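Local coordinates for protein tryptophanyl-tRNA synthetase (Aeropyrum pernix, PDB 3A04) that catalyses the ATP-dependent attachment of L-tryptophan to tRNA(Trp), releasing AMP and diphosphate, as a class I aminoacyl-tRNA synthetase, at residues V91-Y96 with T244-Q249; Y132-I137 with E357-I362. One frame throughout, in Å; residues are numbered along the deposited sequence.

Contact 1 (91-96 with 244-249) is buried near the centre of the chain, where helix 85-99 meets strand 242-246 of the central sheet; contact 2 (132-137 with 357-362) lies further out and is only partly buried, a crossing of helices 121-139 and 334-364. Their chemistry differs accordingly: contact 1 is polar, small in area and bridged by two waters, whereas contact 2 is apolar alanine and isoleucine packing, with no hydrogen bond across it and the aliphatic root of a lysine packed against one of the alanines. The centres are 20 Å apart, yet the two first helices touch: Val91 CG2 packs 3.6 Å from Met136 CG, linking the polar core contact to the outer helix pair.

Contact 1: V91-Y96 with T244-Q249; sequences VDQLIY and TYHKLQ
Gln93 reaches from the helix to Thr244 and His246, meeting them partly through two waters; all three residues are buried. The setting is the Rossmann-type nucleotide-binding fold of class I synthetases: helix 85-99, whose beginning overlaps the 'HIGH' region, lies against the central sheet, and strand 242-246 belongs to that sheet. At Gln93, CG stands anti to the carbonyl carbon (chi1 -65°) and the chain beyond is extended, which carries the amide across to the strand. There OE1 stands 4.0 Å from Thr244 OG1, and two waters bridge the gap, each donating a hydrogen bond to OE1. Water 1 lies 2.8 Å from Gln93 OE1 and 2.7 Å from Thr244 OG1; water 2 joins the same two oxygens, so that the pair bridges them in parallel. Water 1 also accepts a weak bond from His246 ND1. Gln93 OE1 itself lies at the edge of the imidazole, in the ring plane, 3.7 Å from His246 ND1. The amide's other end, NE2, donates to Leu89 O one turn back on its own helix, which together with the two water bonds to OE1 helps fix the amide's rotation; NE2 approaches the imidazole obliquely, the two planes standing 81° apart. An alanine at Gln93 would remove both the acceptor of the two waters and the NE2 group, and would probably leave Thr244 OG1 with a less ordered water pair and the imidazole freer to turn. Pro213 of strand 210-215 touches both Gln93 and Thr244, while backbone bonds to Val212 and Val214 hold Thr244 in the sheet. On the strand, His246 CG sits between its backbone N and carbonyl carbon (chi1 54°), placing ND1 2.9 Å from Gln93 NE2.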
loop_
_atom_site.group_PDB
_atom_site.type_symbol
_atom_site.label_atom_id
_atom_site.label_comp_id
_atom_site.label_asym_id
_atom_site.label_seq_id
_atom_site.Cartn_x
_atom_site.Cartn_y
_atom_site.Cartn_z
ATOM N N VAL A 91 -12.586 21.764 11.491
ATOM C CA VAL A 91 -13.896 21.656 10.810
ATOM C C VAL A 91 -14.480 23.016 10.539
ATOM O O VAL A 91 -15.165 23.234 9.536
ATOM C CB VAL A 91 -14.907 20.795 11.668
ATOM C CG1 VAL A 91 -16.262 20.698 11.034
ATOM C CG2 VAL A 91 -14.330 19.386 11.763
ATOM N N ASP A 92 -14.280 23.943 11.484
ATOM C CA ASP A 92 -14.779 25.297 11.252
ATOM C C ASP A 92 -14.162 25.884 9.972
ATOM O O ASP A 92 -14.842 26.567 9.241
ATOM C CB ASP A 92 -14.379 26.184 12.445
ATOM C CG ASP A 92 -15.390 26.017 13.651
ATOM O OD1 ASP A 92 -16.579 25.501 13.498
ATOM O OD2 ASP A 92 -14.932 26.319 14.753
ATOM N N GLN A 93 -12.868 25.648 9.743
ATOM C CA GLN A 93 -12.228 26.109 8.455
ATOM C C GLN A 93 -12.839 25.347 7.251
ATOM O O GLN A 93 -13.084 25.920 6.247
ATOM C CB GLN A 93 -10.718 25.808 8.509
ATOM C CG GLN A 93 -10.053 26.622 9.599
ATOM C CD GLN A 93 -8.607 26.357 9.713
ATOM O OE1 GLN A 93 -7.853 26.587 8.773
ATOM N NE2 GLN A 93 -8.187 25.801 10.859
ATOM N N LEU A 94 -13.104 24.044 7.359
ATOM C CA LEU A 94 -13.886 23.393 6.282
ATOM C C LEU A 94 -15.238 23.960 6.008
ATOM O O LEU A 94 -15.629 24.085 4.827
ATOM C CB LEU A 94 -14.049 21.866 6.490
ATOM C CG LEU A 94 -12.818 21.095 6.970
ATOM C CD1 LEU A 94 -13.209 19.595 7.273
ATOM C CD2 LEU A 94 -11.727 21.173 5.866
ATOM N N ILE A 95 -15.989 24.301 7.076
ATOM C CA ILE A 95 -17.360 24.812 6.857
ATOM C C ILE A 95 -17.292 26.153 6.186
ATOM O O ILE A 95 -18.030 26.446 5.270
ATOM C CB ILE A 95 -18.129 24.959 8.241
ATOM C CG1 ILE A 95 -18.378 23.522 8.767
ATOM C CG2 ILE A 95 -19.451 25.727 8.082
ATOM C CD1 ILE A 95 -18.934 23.423 10.232
ATOM N N TYR A 96 -16.401 26.996 6.629
ATOM C CA TYR A 96 -16.265 28.280 5.921
ATOM C C TYR A 96 -16.018 28.040 4.396
ATOM O O TYR A 96 -16.676 28.608 3.516
ATOM C CB TYR A 96 -15.071 29.066 6.567
ATOM C CG TYR A 96 -14.620 30.238 5.710
ATOM C CD1 TYR A 96 -15.309 31.474 5.752
ATOM C CD2 TYR A 96 -13.466 30.121 4.863
ATOM C CE1 TYR A 96 -14.879 32.579 4.951
ATOM C CE2 TYR A 96 -13.081 31.205 4.032
ATOM C CZ TYR A 96 -13.785 32.442 4.105
ATOM O OH TYR A 96 -13.407 33.532 3.277
ATOM N N THR A 244 -3.043 26.197 4.070
ATOM C CA THR A 244 -3.211 27.398 4.927
ATOM C C THR A 244 -2.690 26.919 6.250
ATOM O O THR A 244 -2.704 25.689 6.481
ATOM C CB THR A 244 -4.642 27.912 5.078
ATOM O OG1 THR A 244 -5.497 26.841 5.533
ATOM C CG2 THR A 244 -5.233 28.434 3.718
ATOM N N TYR A 245 -2.219 27.844 7.100
ATOM C CA TYR A 245 -1.479 27.481 8.326
ATOM C C TYR A 245 -2.117 28.156 9.507
ATOM O O TYR A 245 -2.360 29.369 9.450
ATOM C CB TYR A 245 0.038 27.839 8.306
ATOM C CG TYR A 245 0.738 27.053 7.278
ATOM C CD1 TYR A 245 0.793 27.522 5.967
ATOM C CD2 TYR A 245 1.315 25.815 7.591
ATOM C CE1 TYR A 245 1.401 26.779 4.939
ATOM C CE2 TYR A 245 1.949 25.063 6.557
ATOM C CZ TYR A 245 2.006 25.583 5.267
ATOM O OH TYR A 245 2.561 24.852 4.230
ATOM N N HIS A 246 -2.473 27.352 10.516
ATOM C CA HIS A 246 -3.121 27.927 11.682
ATOM C C HIS A 246 -2.215 27.761 12.912
ATOM O O HIS A 246 -1.442 26.820 12.991
ATOM C CB HIS A 246 -4.537 27.338 11.892
ATOM C CG HIS A 246 -4.575 25.833 11.955
ATOM N ND1 HIS A 246 -5.341 25.079 11.105
ATOM C CD2 HIS A 246 -3.938 24.954 12.759
ATOM C CE1 HIS A 246 -5.169 23.798 11.364
ATOM N NE2 HIS A 246 -4.337 23.689 12.381
ATOM N N LYS A 247 -2.304 28.675 13.885
ATOM C CA LYS A 247 -1.611 28.466 15.169
ATOM C C LYS A 247 -2.433 27.489 15.959
ATOM O O LYS A 247 -3.630 27.598 15.974
ATOM C CB LYS A 247 -1.561 29.771 15.971
ATOM C CG LYS A 247 -1.045 30.965 15.119
ATOM C CD LYS A 247 -1.536 32.302 15.688
ATOM C CE LYS A 247 -0.435 32.935 16.516
ATOM N NZ LYS A 247 -0.804 34.367 16.683
ATOM N N LEU A 248 -1.815 26.531 16.596
ATOM C CA LEU A 248 -2.568 25.573 17.408
ATOM C C LEU A 248 -3.090 26.232 18.727
ATOM O O LEU A 248 -2.384 27.016 19.379
ATOM C CB LEU A 248 -1.661 24.395 17.763
ATOM C CG LEU A 248 -1.118 23.451 16.640
ATOM C CD1 LEU A 248 -0.320 24.244 15.615
ATOM C CD2 LEU A 248 -0.196 22.350 17.245
ATOM N N GLN A 249 -4.300 25.879 19.111
ATOM C CA GLN A 249 -4.842 26.343 20.350
ATOM C C GLN A 249 -4.216 25.507 21.454
ATOM O O GLN A 249 -4.201 24.280 21.387
ATOM C CB GLN A 249 -6.370 26.168 20.397
ATOM C CG GLN A 249 -7.023 26.869 21.658
ATOM C CD GLN A 249 -8.542 26.636 21.758
ATOM O OE1 GLN A 249 -9.130 25.989 20.878
ATOM N NE2 GLN A 249 -9.168 27.075 22.877
HETATM O O HOH W 1 -5.107 26.548 8.218
HETATM O O HOH W 2 -8.325 27.303 6.149
#

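Contact 2: Y132-I137 with E357-I362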
loop_
_atom_site.group_PDB
_atom_site.type_symbol
_atom_site.label_atom_id
_atom_site.label_comp_id
_atom_site.label_asym_id
_atom_site.label_seq_id
_atom_site.Cartn_x
_atom_site.Cartn_y
_atom_site.Cartn_z
ATOM N N TYR A 132 -16.587 11.198 15.026
ATOM C CA TYR A 132 -16.022 12.187 14.163
ATOM C C TYR A 132 -17.071 12.668 13.169
ATOM O O TYR A 132 -17.401 13.862 13.166
ATOM C CB TYR A 132 -14.719 11.664 13.489
ATOM C CG TYR A 132 -13.608 11.694 14.536
ATOM C CD1 TYR A 132 -13.522 10.720 15.546
ATOM C CD2 TYR A 132 -12.790 12.763 14.618
ATOM C CE1 TYR A 132 -12.538 10.791 16.541
ATOM C CE2 TYR A 132 -11.805 12.827 15.594
ATOM C CZ TYR A 132 -11.717 11.877 16.549
ATOM O OH TYR A 132 -10.712 11.993 17.446
ATOM N N ILE A 133 -17.554 11.774 12.274
ATOM C CA ILE A 133 -18.458 12.283 11.241
ATOM C C ILE A 133 -19.709 12.955 11.885
ATOM O O ILE A 133 -20.152 14.016 11.425
ATOM C CB ILE A 133 -18.846 11.198 10.216
ATOM C CG1 ILE A 133 -17.559 10.781 9.435
ATOM C CG2 ILE A 133 -19.928 11.710 9.238
ATOM C CD1 ILE A 133 -17.680 9.424 8.663
ATOM N N ALA A 134 -20.283 12.297 12.890
ATOM C CA ALA A 134 -21.515 12.842 13.467
ATOM C C ALA A 134 -21.246 14.206 14.096
ATOM O O ALA A 134 -22.027 15.096 13.893
ATOM C CB ALA A 134 -22.154 11.867 14.457
ATOM N N ASN A 135 -20.120 14.395 14.790
ATOM C CA ASN A 135 -19.824 15.758 15.319
ATOM C C ASN A 135 -19.576 16.785 14.232
ATOM O O ASN A 135 -19.955 17.937 14.330
ATOM C CB ASN A 135 -18.656 15.714 16.282
ATOM C CG ASN A 135 -19.114 15.364 17.688
ATOM O OD1 ASN A 135 -19.907 16.085 18.254
ATOM N ND2 ASN A 135 -18.647 14.268 18.223
ATOM N N MET A 136 -18.943 16.372 13.142
ATOM C CA MET A 136 -18.753 17.297 12.031
ATOM C C MET A 136 -20.077 17.767 11.399
ATOM O O MET A 136 -20.272 18.928 11.089
ATOM C CB MET A 136 -17.928 16.589 10.959
ATOM C CG MET A 136 -16.467 16.563 11.415
ATOM S SD MET A 136 -15.517 15.825 10.001
ATOM C CE MET A 136 -14.792 14.477 10.853
ATOM N N ILE A 137 -21.002 16.845 11.227
ATOM C CA ILE A 137 -22.322 17.190 10.682
ATOM C C ILE A 137 -23.080 18.169 11.652
ATOM O O ILE A 137 -23.706 19.130 11.212
ATOM C CB ILE A 137 -23.186 15.894 10.565
ATOM C CG1 ILE A 137 -22.624 14.902 9.533
ATOM C CG2 ILE A 137 -24.633 16.211 10.122
ATOM C CD1 ILE A 137 -22.157 15.512 8.273
ATOM N N GLU A 357 -27.705 13.363 18.210
ATOM C CA GLU A 357 -28.335 12.048 18.020
ATOM C C GLU A 357 -28.851 11.893 16.613
ATOM O O GLU A 357 -28.623 10.853 15.992
ATOM C CB GLU A 357 -29.403 11.743 19.079
ATOM C CG GLU A 357 -29.390 10.296 19.513
ATOM C CD GLU A 357 -28.009 9.780 19.990
ATOM O OE1 GLU A 357 -27.306 10.491 20.780
ATOM O OE2 GLU A 357 -27.656 8.632 19.569
ATOM N N LYS A 358 -29.452 12.936 16.046
ATOM C CA LYS A 358 -29.867 12.870 14.647
ATOM C C LYS A 358 -28.688 12.814 13.668
ATOM O O LYS A 358 -28.717 12.090 12.700
ATOM C CB LYS A 358 -30.784 14.032 14.267
ATOM C CG LYS A 358 -30.320 15.468 14.645
ATOM C CD LYS A 358 -31.521 16.490 14.957
ATOM C CE LYS A 358 -31.779 16.560 16.462
ATOM N NZ LYS A 358 -31.037 15.387 17.233
ATOM N N ALA A 359 -27.656 13.623 13.900
ATOM C CA ALA A 359 -26.423 13.490 13.097
ATOM C C ALA A 359 -25.873 12.055 13.097
ATOM O O ALA A 359 -25.372 11.647 12.077
ATOM C CB ALA A 359 -25.326 14.479 13.598
ATOM N N LYS A 360 -25.866 11.331 14.213
ATOM C CA LYS A 360 -25.293 9.965 14.231
ATOM C C LYS A 360 -26.020 9.007 13.262
ATOM O O LYS A 360 -25.404 8.283 12.476
ATOM C CB LYS A 360 -25.335 9.339 15.624
ATOM C CG LYS A 360 -24.449 9.950 16.666
ATOM C CD LYS A 360 -24.495 9.167 17.960
ATOM C CE LYS A 360 -23.707 9.868 19.027
ATOM N NZ LYS A 360 -23.632 9.074 20.320
ATOM N N THR A 361 -27.340 9.061 13.290
ATOM C CA THR A 361 -28.206 8.350 12.318
ATOM C C THR A 361 -27.873 8.672 10.854
ATOM O O THR A 361 -27.644 7.764 10.003
ATOM C CB THR A 361 -29.646 8.725 12.680
ATOM O OG1 THR A 361 -29.861 8.223 14.011
ATOM C CG2 THR A 361 -30.717 8.154 11.653
ATOM N N ILE A 362 -27.797 9.969 10.568
ATOM C CA ILE A 362 -27.441 10.428 9.245
ATOM C C ILE A 362 -26.022 9.913 8.896
ATOM O O ILE A 362 -25.789 9.512 7.744
ATOM C CB ILE A 362 -27.425 11.958 9.234
ATOM C CG1 ILE A 362 -28.862 12.501 9.224
ATOM C CG2 ILE A 362 -26.682 12.506 8.033
ATOM C CD1 ILE A 362 -28.893 14.066 9.475
#
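Ala134 and Ala359 meet across the crossing of two helices, small side chains that let the backbones come close. Their CB atoms are 4.2 Å apart, and Ala359 CB also rests on the backbone of the other helix, 3.4 Å from Ala134 O. One turn on, Ile137 offers its CG2 branch to the same methyl at 3.9 Å; with CG2 anti to the backbone N, this branch is turned to Ala359, which is thus flanked by Ala134 and Ile137. Ala134 CB in turn lies against the root of Lys360, 3.7 Å from Lys360 CA and equally near its CG. Here Lys360 contributes hydrocarbon: CG stands beside its backbone N (chi1 -68°), and the extended chain carries the ammonium away to a long salt bridge with Glu357 on the same helix. No hydrogen bond joins the two segments, so shape and apolar contact make the fit. The segment axes approach to 8.1 Å, and their directions differ by 123°, running more antiparallel than parallel. The nearest CA pair, Ala134 and Lys360, is 4.8 Å apart, a separation possible because an alanine faces the other backbone. Outside the segments, Asn135 OD1 is bonded to His352 NE2, a polar tie between the same helices, and Leu356 touches both Ala134 and Asn135. Helix 121-139 lies between its partners: Ile133 also packs on Ala363 of helix 334-364, Ile133, Met136 and Ile137 reach Phe148 on the outermost strand 147-150, and Tyr132 and Met136 meet Phe77 on strand 72-77.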